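Local coordinates for hypothetical protein TT1561 (Thermus thermophilus, PDB 1UF3), which is of unknown function but binds calcium and belongs to the calcineurin-like metallophosphoesterases, so it probably acts on phosphate esters, at residues 5-11 with 212-218; 18-22 with 54-59; 155-159 with 185-189; 159-164 with 192-196; 199-203 with 219-223. All coordinates share one frame; numbering follows the deposited sequence.

Contact 1 of 5, residues 5-11 with 212-218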
# COMPACT_ATOMS: atom_id res chain seq x y z
N VAL A 5 -10.25 -12.04 1.18
CA VAL A 5 -10.29 -12.70 -0.12
C VAL A 5 -11.62 -12.43 -0.83
O VAL A 5 -12.67 -12.75 -0.29
CB VAL A 5 -10.17 -14.20 0.04
CG1 VAL A 5 -10.41 -14.88 -1.33
CG2 VAL A 5 -8.81 -14.56 0.62
N ARG A 6 -11.56 -11.83 -2.02
CA ARG A 6 -12.76 -11.58 -2.80
C ARG A 6 -12.66 -12.30 -4.15
O ARG A 6 -13.64 -12.88 -4.62
CB ARG A 6 -12.98 -10.08 -3.07
CG ARG A 6 -14.22 -9.84 -3.96
CD ARG A 6 -14.71 -8.37 -4.02
NE ARG A 6 -15.74 -8.23 -5.05
CZ ARG A 6 -16.13 -7.08 -5.61
NH1 ARG A 6 -15.58 -5.92 -5.23
NH2 ARG A 6 -17.02 -7.09 -6.60
N TYR A 7 -11.47 -12.26 -4.76
CA TYR A 7 -11.23 -12.90 -6.05
C TYR A 7 -10.31 -14.09 -5.92
O TYR A 7 -9.26 -14.02 -5.28
CB TYR A 7 -10.64 -11.90 -7.03
CG TYR A 7 -11.57 -10.74 -7.27
CD1 TYR A 7 -11.50 -9.59 -6.47
CD2 TYR A 7 -12.58 -10.84 -8.23
CE1 TYR A 7 -12.43 -8.57 -6.62
CE2 TYR A 7 -13.52 -9.83 -8.37
CZ TYR A 7 -13.45 -8.70 -7.56
OH TYR A 7 -14.40 -7.72 -7.68
N ILE A 8 -10.71 -15.20 -6.53
CA ILE A 8 -9.93 -16.42 -6.49
C ILE A 8 -9.58 -16.89 -7.89
O ILE A 8 -10.47 -17.07 -8.74
CB ILE A 8 -10.69 -17.52 -5.80
CG1 ILE A 8 -11.03 -17.13 -4.36
CG2 ILE A 8 -9.90 -18.79 -5.82
CD1 ILE A 8 -12.07 -18.06 -3.78
N LEU A 9 -8.27 -17.08 -8.13
CA LEU A 9 -7.78 -17.59 -9.41
C LEU A 9 -7.85 -19.12 -9.25
O LEU A 9 -7.29 -19.69 -8.30
CB LEU A 9 -6.33 -17.12 -9.63
CG LEU A 9 -5.66 -17.49 -10.95
CD1 LEU A 9 -6.47 -16.93 -12.11
CD2 LEU A 9 -4.23 -16.92 -10.96
N ALA A 10 -8.58 -19.77 -10.15
CA ALA A 10 -8.78 -21.21 -10.05
C ALA A 10 -8.63 -22.01 -11.36
O ALA A 10 -8.80 -21.48 -12.44
CB ALA A 10 -10.16 -21.48 -9.46
N THR A 11 -8.33 -23.29 -11.21
CA THR A 11 -8.15 -24.19 -12.34
C THR A 11 -8.02 -25.59 -11.78
O THR A 11 -7.90 -25.78 -10.55
CB THR A 11 -6.86 -23.86 -13.14
OG1 THR A 11 -6.86 -24.60 -14.36
CG2 THR A 11 -5.61 -24.25 -12.34
N TYR A 212 -8.73 -21.55 -17.24
CA TYR A 212 -8.80 -21.11 -15.86
C TYR A 212 -9.91 -20.07 -15.73
O TYR A 212 -10.41 -19.54 -16.74
CB TYR A 212 -7.46 -20.51 -15.40
CG TYR A 212 -7.15 -19.18 -16.04
CD1 TYR A 212 -7.56 -17.99 -15.45
CD2 TYR A 212 -6.49 -19.13 -17.26
CE1 TYR A 212 -7.34 -16.77 -16.08
CE2 TYR A 212 -6.25 -17.92 -17.89
CZ TYR A 212 -6.67 -16.74 -17.31
OH TYR A 212 -6.43 -15.56 -17.98
N SER A 213 -10.26 -19.78 -14.49
CA SER A 213 -11.29 -18.80 -14.15
C SER A 213 -10.82 -17.92 -12.98
O SER A 213 -9.98 -18.31 -12.17
CB SER A 213 -12.58 -19.52 -13.71
OG SER A 213 -13.13 -20.38 -14.71
N LEU A 214 -11.36 -16.71 -12.92
CA LEU A 214 -11.11 -15.80 -11.82
C LEU A 214 -12.52 -15.63 -11.24
O LEU A 214 -13.39 -15.02 -11.89
CB LEU A 214 -10.58 -14.45 -12.30
CG LEU A 214 -10.34 -13.46 -11.14
CD1 LEU A 214 -9.11 -13.91 -10.29
CD2 LEU A 214 -10.10 -12.07 -11.69
N LEU A 215 -12.76 -16.22 -10.08
CA LEU A 215 -14.07 -16.12 -9.45
C LEU A 215 -14.22 -14.87 -8.59
O LEU A 215 -13.29 -14.48 -7.86
CB LEU A 215 -14.35 -17.32 -8.54
CG LEU A 215 -13.72 -18.70 -8.61
CD1 LEU A 215 -14.72 -19.66 -8.02
CD2 LEU A 215 -13.32 -19.11 -10.02
N ASP A 216 -15.39 -14.24 -8.69
CA ASP A 216 -15.71 -13.07 -7.89
C ASP A 216 -16.67 -13.63 -6.83
O ASP A 216 -17.87 -13.81 -7.09
CB ASP A 216 -16.43 -12.00 -8.74
CG ASP A 216 -16.88 -10.80 -7.91
OD1 ASP A 216 -17.07 -10.98 -6.70
OD2 ASP A 216 -17.03 -9.70 -8.45
N LEU A 217 -16.13 -13.93 -5.65
CA LEU A 217 -16.91 -14.50 -4.57
C LEU A 217 -18.18 -13.77 -4.18
O LEU A 217 -19.21 -14.39 -3.97
CB LEU A 217 -16.07 -14.65 -3.30
CG LEU A 217 -15.27 -15.92 -3.11
CD1 LEU A 217 -14.33 -15.75 -1.93
CD2 LEU A 217 -16.23 -17.10 -2.88
N ARG A 218 -18.09 -12.45 -4.06
CA ARG A 218 -19.25 -11.68 -3.66
C ARG A 218 -20.35 -11.71 -4.71
O ARG A 218 -21.53 -11.73 -4.36
CB ARG A 218 -18.84 -10.23 -3.37
CG ARG A 218 -17.81 -10.12 -2.25
CD ARG A 218 -17.53 -8.66 -1.90
NE ARG A 218 -18.56 -8.12 -1.03
CZ ARG A 218 -18.78 -6.83 -0.84
NH1 ARG A 218 -18.04 -5.92 -1.45
NH2 ARG A 218 -19.76 -6.45 -0.02
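I8 and A10 exchange paired backbone hydrogen bonds with L215 and S213, which makes strands 7-11 and 212-216 antiparallel neighbours in one sheet of the calcineurin-like metallophosphoesterase fold. The apolar face is tightly packed: I8 CD1 lies 3.7 Å from L217 CD1, and the lone methyl of A10 meets L215 with CB to CD2 at 4.0 Å. Strand 183-186 of the other sheet packs on I8, L215 and L217, a burial that suits branched aliphatic residues. The R6 and R218 end is polar and less enclosed by its own chain: R218 is partly exposed, and its NH2 hydrogen-bonds to A62 O of the second subunit. R6 runs extended from CG to NE, brings CD within 3.5 Å of R218 CD, and hydrogen-bonds through NH2 to A33 O of the second subunit. Here an alanine would remove D216's positive partner in segment 5-11 and would probably leave its carboxylate freer to turn, although A219 N also holds OD1. In the salt bridge, R6 NH2 meets D216 OD2 at 3.2 Å on the syn side, guanidinium and carboxylate planes 57° apart.

Contact 2 of 5, residues 18-22 with 54-59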
# COMPACT_ATOMS: atom_id res chain seq x y z
N LEU A 18 4.01 -27.89 -16.55
CA LEU A 18 4.67 -26.81 -15.82
C LEU A 18 4.71 -25.48 -16.55
O LEU A 18 4.77 -24.42 -15.92
CB LEU A 18 6.10 -27.22 -15.47
CG LEU A 18 6.17 -28.50 -14.64
CD1 LEU A 18 7.61 -28.85 -14.37
CD2 LEU A 18 5.41 -28.32 -13.34
N GLU A 19 4.69 -25.51 -17.88
CA GLU A 19 4.73 -24.26 -18.61
C GLU A 19 3.39 -23.55 -18.41
O GLU A 19 3.35 -22.34 -18.24
CB GLU A 19 5.00 -24.49 -20.10
CG GLU A 19 6.38 -25.08 -20.39
CD GLU A 19 7.53 -24.26 -19.80
OE1 GLU A 19 7.72 -23.09 -20.21
OE2 GLU A 19 8.26 -24.79 -18.92
N ALA A 20 2.32 -24.32 -18.43
CA ALA A 20 0.99 -23.76 -18.23
C ALA A 20 0.86 -23.27 -16.77
O ALA A 20 0.35 -22.17 -16.52
CB ALA A 20 -0.07 -24.81 -18.54
N LEU A 21 1.32 -24.08 -15.82
CA LEU A 21 1.27 -23.72 -14.41
C LEU A 21 1.98 -22.40 -14.19
O LEU A 21 1.47 -21.51 -13.49
CB LEU A 21 1.94 -24.79 -13.55
CG LEU A 21 1.92 -24.53 -12.05
CD1 LEU A 21 0.49 -24.51 -11.57
CD2 LEU A 21 2.69 -25.62 -11.32
N GLU A 22 3.15 -22.24 -14.81
CA GLU A 22 3.89 -21.01 -14.64
C GLU A 22 3.16 -19.80 -15.23
O GLU A 22 3.20 -18.71 -14.65
CB GLU A 22 5.27 -21.10 -15.27
CG GLU A 22 6.08 -19.86 -14.95
CD GLU A 22 7.44 -19.86 -15.58
OE1 GLU A 22 8.21 -20.82 -15.33
OE2 GLU A 22 7.75 -18.89 -16.31
N ALA A 54 9.07 -29.73 -8.30
CA ALA A 54 9.20 -28.68 -9.32
C ALA A 54 7.88 -27.91 -9.46
O ALA A 54 7.87 -26.70 -9.62
CB ALA A 54 9.62 -29.29 -10.67
N PHE A 55 6.78 -28.66 -9.41
CA PHE A 55 5.41 -28.12 -9.50
C PHE A 55 5.20 -27.08 -8.36
O PHE A 55 4.84 -25.94 -8.59
CB PHE A 55 4.41 -29.27 -9.34
CG PHE A 55 2.98 -28.87 -9.49
CD1 PHE A 55 2.34 -28.95 -10.73
CD2 PHE A 55 2.25 -28.41 -8.39
CE1 PHE A 55 1.00 -28.57 -10.88
CE2 PHE A 55 0.91 -28.03 -8.52
CZ PHE A 55 0.28 -28.12 -9.77
N PHE A 56 5.44 -27.50 -7.12
CA PHE A 56 5.29 -26.62 -5.96
C PHE A 56 6.24 -25.42 -5.94
O PHE A 56 5.88 -24.33 -5.48
CB PHE A 56 5.44 -27.45 -4.70
CG PHE A 56 4.26 -28.33 -4.44
CD1 PHE A 56 4.43 -29.63 -4.01
CD2 PHE A 56 2.96 -27.85 -4.63
CE1 PHE A 56 3.33 -30.45 -3.77
CE2 PHE A 56 1.86 -28.67 -4.38
CZ PHE A 56 2.05 -29.97 -3.96
N ARG A 57 7.44 -25.59 -6.48
CA ARG A 57 8.40 -24.49 -6.53
C ARG A 57 7.82 -23.37 -7.41
O ARG A 57 7.93 -22.18 -7.08
CB ARG A 57 9.73 -24.98 -7.11
CG ARG A 57 10.79 -23.92 -7.14
CD ARG A 57 11.95 -24.27 -6.21
NE ARG A 57 12.83 -23.11 -6.03
CZ ARG A 57 13.87 -23.06 -5.20
NH1 ARG A 57 14.18 -24.12 -4.46
NH2 ARG A 57 14.58 -21.95 -5.11
N ILE A 58 7.23 -23.77 -8.53
CA ILE A 58 6.63 -22.82 -9.46
C ILE A 58 5.38 -22.19 -8.84
O ILE A 58 5.19 -20.99 -8.93
CB ILE A 58 6.26 -23.53 -10.81
CG1 ILE A 58 7.51 -23.59 -11.69
CG2 ILE A 58 5.11 -22.79 -11.53
CD1 ILE A 58 7.43 -24.64 -12.79
N LEU A 59 4.55 -22.99 -8.18
CA LEU A 59 3.33 -22.46 -7.55
C LEU A 59 3.66 -21.49 -6.43
O LEU A 59 2.97 -20.49 -6.23
CB LEU A 59 2.49 -23.60 -6.99
CG LEU A 59 0.97 -23.49 -6.96
CD1 LEU A 59 0.48 -24.43 -5.88
CD2 LEU A 59 0.48 -22.09 -6.71
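L21 sets a methyl over the ring of F55, with CD2 3.5 Å from the ring centroid and 17° off the normal, a CH-pi contact. Its CG lies anti to the backbone N (chi1 -179°), which carries the branch across the gap between the helices, and the other methyl, CD1, comes to 4.0 Å from F55 CZ. I58 fills the next position: its CG2 touches L21 CG at 3.7 Å, while its longer arm ends with CD1 4.0 Å from L18 CB. On the outer margin, I58 CG2 also lies 3.8 Å from E22 CA. L18 reaches back beside the ring, CD2 being 3.8 Å from F55 CA. Branched aliphatic side chains suit the interface: L21 touches both F55 and I58, and I58 both L18 and L21. The short helical segments run nearly parallel, 17° apart, with their axes 9.7 Å from each other. They belong to consecutive beta-alpha-beta crossovers: helix 18-25 joins strands 7-12 and 35-39, and helix 49-59 leads on to strand 66-69. The sheet beneath fixes the inner side, since L38 of strand 35-39 touches both L21 and F55. P14, L42 and M43 pack round the phenyl ring from loops, and L59 rests on T66 and Y68.

Contact 3 of 5, residues 155-159 with 185-189; sequences FHTMP and LVAGK
V186 is the apolar centre, its two methyls shared among several residues of 155-159. CG1 meets P159 CD at 3.9 Å and lies beside F155 CB, whereas CG2, placed between the backbone N and carbonyl carbon (CG1 has chi1 -64°), touches CG of the selenomethionine M158 at 3.7 Å. A beta-branched valine suits this spot because it presents separate methyls to two neighbours. Next outward, A187 lays its CB over one face of the H156 imidazole, 3.7 Å from the ring centroid, a CH-pi contact that a small side chain allows at such close backbone spacing. The polar edge then follows. F155 N gives a nearly straight hydrogen bond to L185 O (3.0 Å), but A187 N reaches H156 O at 3.3 Å from well to the side of that carbonyl. A water donates to H156 O at 2.6 Å and to A187 O, tying the diverging chains together. Beyond it, the backbone angles of G188 would jam a CB against the preceding carbonyl oxygen, so glycine fits. In relatives, loops at the ends of such strands commonly carry metal ligands, and this one may correspond to one of them; the calcium sites of this structure do not include H156. The contact lies where parallel strands 151-155 and 183-186 run into loops: V172 of helix 170-179 packs on F155, T157 and P159, and V203 of the neighbouring strand 199-203 on V186 and M158.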
# COMPACT_ATOMS: atom_id res chain seq x y z
N PHE A 155 -13.03 -30.31 -4.36
CA PHE A 155 -13.17 -31.75 -4.63
C PHE A 155 -12.69 -31.99 -6.05
O PHE A 155 -12.70 -31.09 -6.90
CB PHE A 155 -14.63 -32.22 -4.64
CG PHE A 155 -15.35 -32.08 -3.36
CD1 PHE A 155 -16.53 -31.32 -3.31
CD2 PHE A 155 -14.95 -32.78 -2.23
CE1 PHE A 155 -17.30 -31.30 -2.17
CE2 PHE A 155 -15.71 -32.76 -1.09
CZ PHE A 155 -16.90 -32.01 -1.06
N HIS A 156 -12.29 -33.23 -6.31
CA HIS A 156 -11.93 -33.52 -7.67
C HIS A 156 -13.23 -33.98 -8.36
O HIS A 156 -13.57 -33.52 -9.45
CB HIS A 156 -10.90 -34.63 -7.75
CG HIS A 156 -10.57 -35.00 -9.15
ND1 HIS A 156 -11.30 -35.92 -9.87
CD2 HIS A 156 -9.66 -34.48 -10.02
CE1 HIS A 156 -10.87 -35.94 -11.12
NE2 HIS A 156 -9.87 -35.08 -11.24
N THR A 157 -13.96 -34.86 -7.68
CA THR A 157 -15.20 -35.46 -8.13
C THR A 157 -16.37 -34.48 -8.23
O THR A 157 -16.71 -33.80 -7.26
CB THR A 157 -15.55 -36.61 -7.18
OG1 THR A 157 -14.49 -37.57 -7.24
CG2 THR A 157 -16.88 -37.27 -7.55
N MSE A 158 -16.99 -34.41 -9.40
CA MSE A 158 -18.13 -33.52 -9.63
C MSE A 158 -19.41 -34.04 -9.01
O MSE A 158 -19.67 -35.24 -8.98
CB MSE A 158 -18.40 -33.37 -11.12
CG MSE A 158 -17.46 -32.50 -11.86
SE MSE A 158 -18.34 -31.88 -13.48
CE MSE A 158 -19.86 -31.02 -12.66
N PRO A 159 -20.25 -33.13 -8.49
CA PRO A 159 -21.51 -33.57 -7.89
C PRO A 159 -22.56 -33.77 -9.00
O PRO A 159 -22.45 -33.21 -10.09
CB PRO A 159 -21.88 -32.41 -6.98
CG PRO A 159 -21.40 -31.23 -7.78
CD PRO A 159 -20.03 -31.69 -8.24
N LEU A 185 -15.48 -25.95 -5.54
CA LEU A 185 -14.69 -25.98 -6.78
C LEU A 185 -14.46 -27.46 -7.15
O LEU A 185 -14.10 -28.28 -6.30
CB LEU A 185 -13.34 -25.28 -6.57
CG LEU A 185 -13.33 -23.75 -6.72
CD1 LEU A 185 -12.00 -23.18 -6.23
CD2 LEU A 185 -13.52 -23.38 -8.19
N VAL A 186 -14.68 -27.81 -8.42
CA VAL A 186 -14.46 -29.21 -8.83
C VAL A 186 -13.66 -29.28 -10.12
O VAL A 186 -13.58 -28.32 -10.88
CB VAL A 186 -15.81 -30.00 -9.02
CG1 VAL A 186 -16.55 -30.11 -7.70
CG2 VAL A 186 -16.68 -29.31 -10.08
N ALA A 187 -13.04 -30.42 -10.36
CA ALA A 187 -12.26 -30.60 -11.58
C ALA A 187 -13.17 -30.73 -12.80
O ALA A 187 -14.28 -31.24 -12.71
CB ALA A 187 -11.39 -31.87 -11.46
N GLY A 188 -12.70 -30.26 -13.95
CA GLY A 188 -13.51 -30.40 -15.15
C GLY A 188 -13.05 -29.51 -16.28
O GLY A 188 -12.37 -28.51 -16.05
N LYS A 189 -13.41 -29.89 -17.50
CA LYS A 189 -13.06 -29.13 -18.70
C LYS A 189 -14.24 -28.24 -19.06
O LYS A 189 -15.39 -28.66 -18.93
CB LYS A 189 -12.71 -30.07 -19.86
CG LYS A 189 -11.42 -30.87 -19.64
CD LYS A 189 -11.12 -31.82 -20.79
CE LYS A 189 -12.09 -32.99 -20.82
NZ LYS A 189 -11.89 -33.82 -22.04
O HOH W 1 -14.47 -33.75 -11.84

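Contact 4 of 5, residues 159-164 with 192-196; sequences PYHKGL and KHEML
The H161 imidazole presents its edge to M195, with NE2 donating to the backbone O at 3.0 Å almost in the ring plane, though it arrives 41° out of the carbonyl plane. L196 CG also lies near the ring edge, by CD2; E194 OE2 approaches obliquely, 3.4 Å from CE1, its carboxylate turned 65° from the ring. Histidine suits the place by having a nitrogen for each segment: ND1 accepts from G163 N at 2.7 Å and from L164 N at 3.1 Å, both tilted from the ring plane, which is consistent with a neutral ring protonated on NE2. The NE2 bond joins the loop between strand 151-155 and helix 170-179 to strand 192-196, the outer arm of a beta hairpin with 199-203, while the two ND1 bonds brace the loop itself. E194 bends at chi2 (-91°), bringing OE2 within 3.4 Å of G163 CA, where a CB would collide with it. Its aliphatic part serves L164, CG to CG at 3.7 Å. Deeper in, P159 CB meets L196 CD1 at 4.2 Å, and helix 170-179 touches both residues.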
# COMPACT_ATOMS: atom_id res chain seq x y z
N PRO A 159 -20.25 -33.13 -8.49
CA PRO A 159 -21.51 -33.57 -7.89
C PRO A 159 -22.56 -33.77 -9.00
O PRO A 159 -22.45 -33.21 -10.09
CB PRO A 159 -21.88 -32.41 -6.98
CG PRO A 159 -21.40 -31.23 -7.78
CD PRO A 159 -20.03 -31.69 -8.24
N TYR A 160 -23.55 -34.60 -8.72
CA TYR A 160 -24.61 -34.83 -9.69
C TYR A 160 -25.40 -33.53 -9.74
O TYR A 160 -25.78 -33.00 -8.70
CB TYR A 160 -25.53 -35.93 -9.21
CG TYR A 160 -26.84 -35.93 -9.95
CD1 TYR A 160 -26.93 -36.52 -11.21
CD2 TYR A 160 -27.98 -35.34 -9.40
CE1 TYR A 160 -28.14 -36.54 -11.91
CE2 TYR A 160 -29.20 -35.35 -10.09
CZ TYR A 160 -29.27 -35.96 -11.35
OH TYR A 160 -30.45 -36.00 -12.05
N HIS A 161 -25.64 -33.03 -10.95
CA HIS A 161 -26.36 -31.77 -11.15
C HIS A 161 -26.86 -31.75 -12.59
O HIS A 161 -26.05 -31.74 -13.53
CB HIS A 161 -25.43 -30.58 -10.91
CG HIS A 161 -26.13 -29.25 -10.90
ND1 HIS A 161 -26.60 -28.64 -12.04
CD2 HIS A 161 -26.47 -28.43 -9.87
CE1 HIS A 161 -27.20 -27.51 -11.72
NE2 HIS A 161 -27.13 -27.36 -10.41
N LYS A 162 -28.17 -31.72 -12.76
CA LYS A 162 -28.77 -31.71 -14.09
C LYS A 162 -28.19 -30.62 -14.99
O LYS A 162 -28.18 -30.75 -16.21
CB LYS A 162 -30.30 -31.57 -13.97
CG LYS A 162 -30.96 -32.74 -13.24
CD LYS A 162 -32.45 -32.88 -13.60
CE LYS A 162 -33.07 -34.11 -12.93
NZ LYS A 162 -34.49 -34.34 -13.35
N GLY A 163 -27.68 -29.56 -14.38
CA GLY A 163 -27.09 -28.50 -15.17
C GLY A 163 -25.64 -28.79 -15.54
O GLY A 163 -25.28 -28.73 -16.72
N LEU A 164 -24.81 -29.12 -14.55
CA LEU A 164 -23.36 -29.39 -14.74
C LEU A 164 -22.92 -30.77 -15.22
O LEU A 164 -22.02 -30.88 -16.05
CB LEU A 164 -22.60 -29.11 -13.43
CG LEU A 164 -22.50 -27.68 -12.89
CD1 LEU A 164 -21.75 -27.70 -11.57
CD2 LEU A 164 -21.77 -26.81 -13.89
N LYS A 192 -17.50 -23.30 -16.15
CA LYS A 192 -18.94 -23.13 -16.01
C LYS A 192 -19.31 -23.22 -14.55
O LYS A 192 -18.51 -23.67 -13.71
CB LYS A 192 -19.71 -24.19 -16.80
CG LYS A 192 -19.92 -25.48 -16.06
CD LYS A 192 -19.00 -26.55 -16.55
CE LYS A 192 -19.30 -26.93 -17.99
NZ LYS A 192 -18.33 -27.95 -18.45
N HIS A 193 -20.53 -22.82 -14.23
CA HIS A 193 -20.94 -22.84 -12.85
C HIS A 193 -22.44 -22.85 -12.71
O HIS A 193 -23.17 -22.38 -13.59
CB HIS A 193 -20.34 -21.63 -12.13
CG HIS A 193 -20.81 -20.31 -12.67
ND1 HIS A 193 -21.81 -19.57 -12.08
CD2 HIS A 193 -20.42 -19.61 -13.76
CE1 HIS A 193 -22.01 -18.46 -12.77
NE2 HIS A 193 -21.18 -18.46 -13.80
N GLU A 194 -22.91 -23.39 -11.59
CA GLU A 194 -24.33 -23.46 -11.31
C GLU A 194 -24.54 -23.40 -9.81
O GLU A 194 -23.60 -23.56 -9.05
CB GLU A 194 -24.90 -24.78 -11.83
CG GLU A 194 -24.89 -24.92 -13.33
CD GLU A 194 -26.18 -24.41 -13.94
OE1 GLU A 194 -26.35 -23.18 -14.06
OE2 GLU A 194 -27.04 -25.26 -14.28
N MSE A 195 -25.78 -23.17 -9.40
CA MSE A 195 -26.10 -23.17 -7.98
C MSE A 195 -26.67 -24.55 -7.67
O MSE A 195 -27.39 -25.13 -8.49
CB MSE A 195 -27.16 -22.11 -7.65
CG MSE A 195 -26.76 -20.68 -7.95
SE MSE A 195 -25.27 -20.07 -6.83
CE MSE A 195 -25.90 -20.60 -5.11
N LEU A 196 -26.33 -25.06 -6.49
CA LEU A 196 -26.83 -26.34 -6.00
C LEU A 196 -27.33 -25.92 -4.62
O LEU A 196 -26.56 -25.87 -3.64
CB LEU A 196 -25.71 -27.37 -5.87
CG LEU A 196 -26.18 -28.83 -5.70
CD1 LEU A 196 -25.00 -29.78 -5.90
CD2 LEU A 196 -26.84 -29.04 -4.32

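Contact 5 of 5, residues 199-203 with 219-223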
# COMPACT_ATOMS: atom_id res chain seq x y z
N SER A 199 -25.44 -23.31 -2.51
CA SER A 199 -24.01 -23.45 -2.84
C SER A 199 -23.66 -23.14 -4.28
O SER A 199 -24.32 -23.63 -5.19
CB SER A 199 -23.52 -24.88 -2.55
OG SER A 199 -23.88 -25.35 -1.27
N TRP A 200 -22.62 -22.34 -4.49
CA TRP A 200 -22.15 -21.98 -5.82
C TRP A 200 -21.11 -23.04 -6.23
O TRP A 200 -20.04 -23.16 -5.61
CB TRP A 200 -21.50 -20.60 -5.78
CG TRP A 200 -21.02 -20.06 -7.12
CD1 TRP A 200 -21.61 -20.24 -8.34
CD2 TRP A 200 -19.91 -19.17 -7.34
NE1 TRP A 200 -20.95 -19.52 -9.30
CE2 TRP A 200 -19.91 -18.85 -8.72
CE3 TRP A 200 -18.93 -18.61 -6.51
CZ2 TRP A 200 -18.97 -17.99 -9.28
CZ3 TRP A 200 -17.98 -17.73 -7.08
CH2 TRP A 200 -18.01 -17.44 -8.45
N VAL A 201 -21.43 -23.84 -7.24
CA VAL A 201 -20.51 -24.88 -7.70
C VAL A 201 -19.85 -24.42 -8.99
O VAL A 201 -20.52 -24.12 -9.99
CB VAL A 201 -21.23 -26.20 -7.95
CG1 VAL A 201 -20.23 -27.26 -8.42
CG2 VAL A 201 -21.92 -26.65 -6.69
N VAL A 202 -18.53 -24.37 -8.94
CA VAL A 202 -17.73 -23.91 -10.06
C VAL A 202 -16.76 -24.94 -10.62
O VAL A 202 -16.07 -25.65 -9.87
CB VAL A 202 -16.88 -22.66 -9.65
CG1 VAL A 202 -15.96 -22.24 -10.81
CG2 VAL A 202 -17.81 -21.49 -9.21
N VAL A 203 -16.75 -25.03 -11.94
CA VAL A 203 -15.83 -25.89 -12.69
C VAL A 203 -14.95 -24.78 -13.23
O VAL A 203 -15.32 -24.07 -14.17
CB VAL A 203 -16.58 -26.66 -13.82
CG1 VAL A 203 -15.60 -27.32 -14.74
CG2 VAL A 203 -17.50 -27.71 -13.20
N ALA A 219 -19.98 -11.74 -5.98
CA ALA A 219 -20.98 -11.76 -7.06
C ALA A 219 -21.34 -13.14 -7.58
O ALA A 219 -22.29 -13.28 -8.36
CB ALA A 219 -20.50 -10.89 -8.22
N ARG A 220 -20.60 -14.17 -7.16
CA ARG A 220 -20.81 -15.52 -7.64
C ARG A 220 -20.79 -15.47 -9.16
O ARG A 220 -21.63 -16.06 -9.85
CB ARG A 220 -22.14 -16.09 -7.15
CG ARG A 220 -22.16 -16.25 -5.65
CD ARG A 220 -23.37 -16.99 -5.20
NE ARG A 220 -23.32 -17.18 -3.76
CZ ARG A 220 -23.30 -16.19 -2.88
NH1 ARG A 220 -23.34 -14.93 -3.31
NH2 ARG A 220 -23.24 -16.44 -1.58
N LYS A 221 -19.82 -14.72 -9.68
CA LYS A 221 -19.61 -14.55 -11.11
C LYS A 221 -18.18 -15.01 -11.40
O LYS A 221 -17.31 -14.90 -10.54
CB LYS A 221 -19.76 -13.09 -11.51
CG LYS A 221 -21.17 -12.56 -11.59
CD LYS A 221 -21.14 -11.12 -12.13
CE LYS A 221 -22.55 -10.53 -12.23
NZ LYS A 221 -22.53 -9.20 -12.91
N LEU A 222 -17.95 -15.50 -12.62
CA LEU A 222 -16.62 -15.95 -13.04
C LEU A 222 -16.18 -15.20 -14.28
O LEU A 222 -17.01 -14.84 -15.12
CB LEU A 222 -16.63 -17.43 -13.42
CG LEU A 222 -17.00 -18.54 -12.44
CD1 LEU A 222 -16.91 -19.88 -13.15
CD2 LEU A 222 -16.04 -18.50 -11.27
N GLU A 223 -14.87 -14.97 -14.39
CA GLU A 223 -14.29 -14.35 -15.57
C GLU A 223 -13.46 -15.47 -16.14
O GLU A 223 -12.79 -16.19 -15.40
CB GLU A 223 -13.43 -13.15 -15.20
CG GLU A 223 -14.26 -11.89 -15.04
CD GLU A 223 -13.47 -10.74 -14.49
OE1 GLU A 223 -13.11 -10.77 -13.29
OE2 GLU A 223 -13.20 -9.79 -15.26
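A G1 beta bulge at the start of strand 221-226, in which R220 and K221 both face D216, supplies the platform on which W200 of strand 199-203 lies. R220 adopts left-handed backbone angles (phi 52°, psi 44°), and this turn presents its CA to the indole: CA sits 3.4 Å from the centroid of the six-membered ring and only 7° off the normal, a CH-pi contact. The opposite face of the indole is covered by V202 CG2, so the flat ring is sandwiched between bulge and strand. At the edge, CH2 comes 3.4 Å from K221 O, near the ring plane. L222 bridges the two residues of 199-203, its CD2 being 3.6 Å from W200 CZ2 while its CD1 meets V202 CG1 tip to tip at 3.5 Å, a tight fit. L215 of strand 211-216 touches W200, V202 and L222 alike, and the H193 ring stands nearly perpendicular to the indole. Tryptophan suits the site by being broad enough to span the two sheets. A serine in its place would probably open a gap beneath the bulge, leaving R220 CA and L222 CD2 without the surface they rest on. No hydrogen bond crosses between these segments, so dispersion and matching shape hold them together, and the join depends on how closely the carbon surfaces fit.

In the fold
Contacts 1 and 5 lie closest, their centres 8 Å apart, and share a sheet: D216 N stands 2.7 Å from K221 O, and L215 packs against W200 and L222. Contact 5 reaches the other sheet as well, where V186 N meets V202 O at 3.0 Å to join contact 3, and E194 O meets V201 N at 2.8 Å to join contact 4. Contacts 3 and 4 share P159. Contact 2 stands apart among the helices, its centre about 30 Å from that of contact 4. Calcium lies nearest contact 1, about 5 Å from the side chain of Y7; that of F55 in contact 2 is about 12 Å from a bound calcium. The second subunit touches contacts 1 and 5.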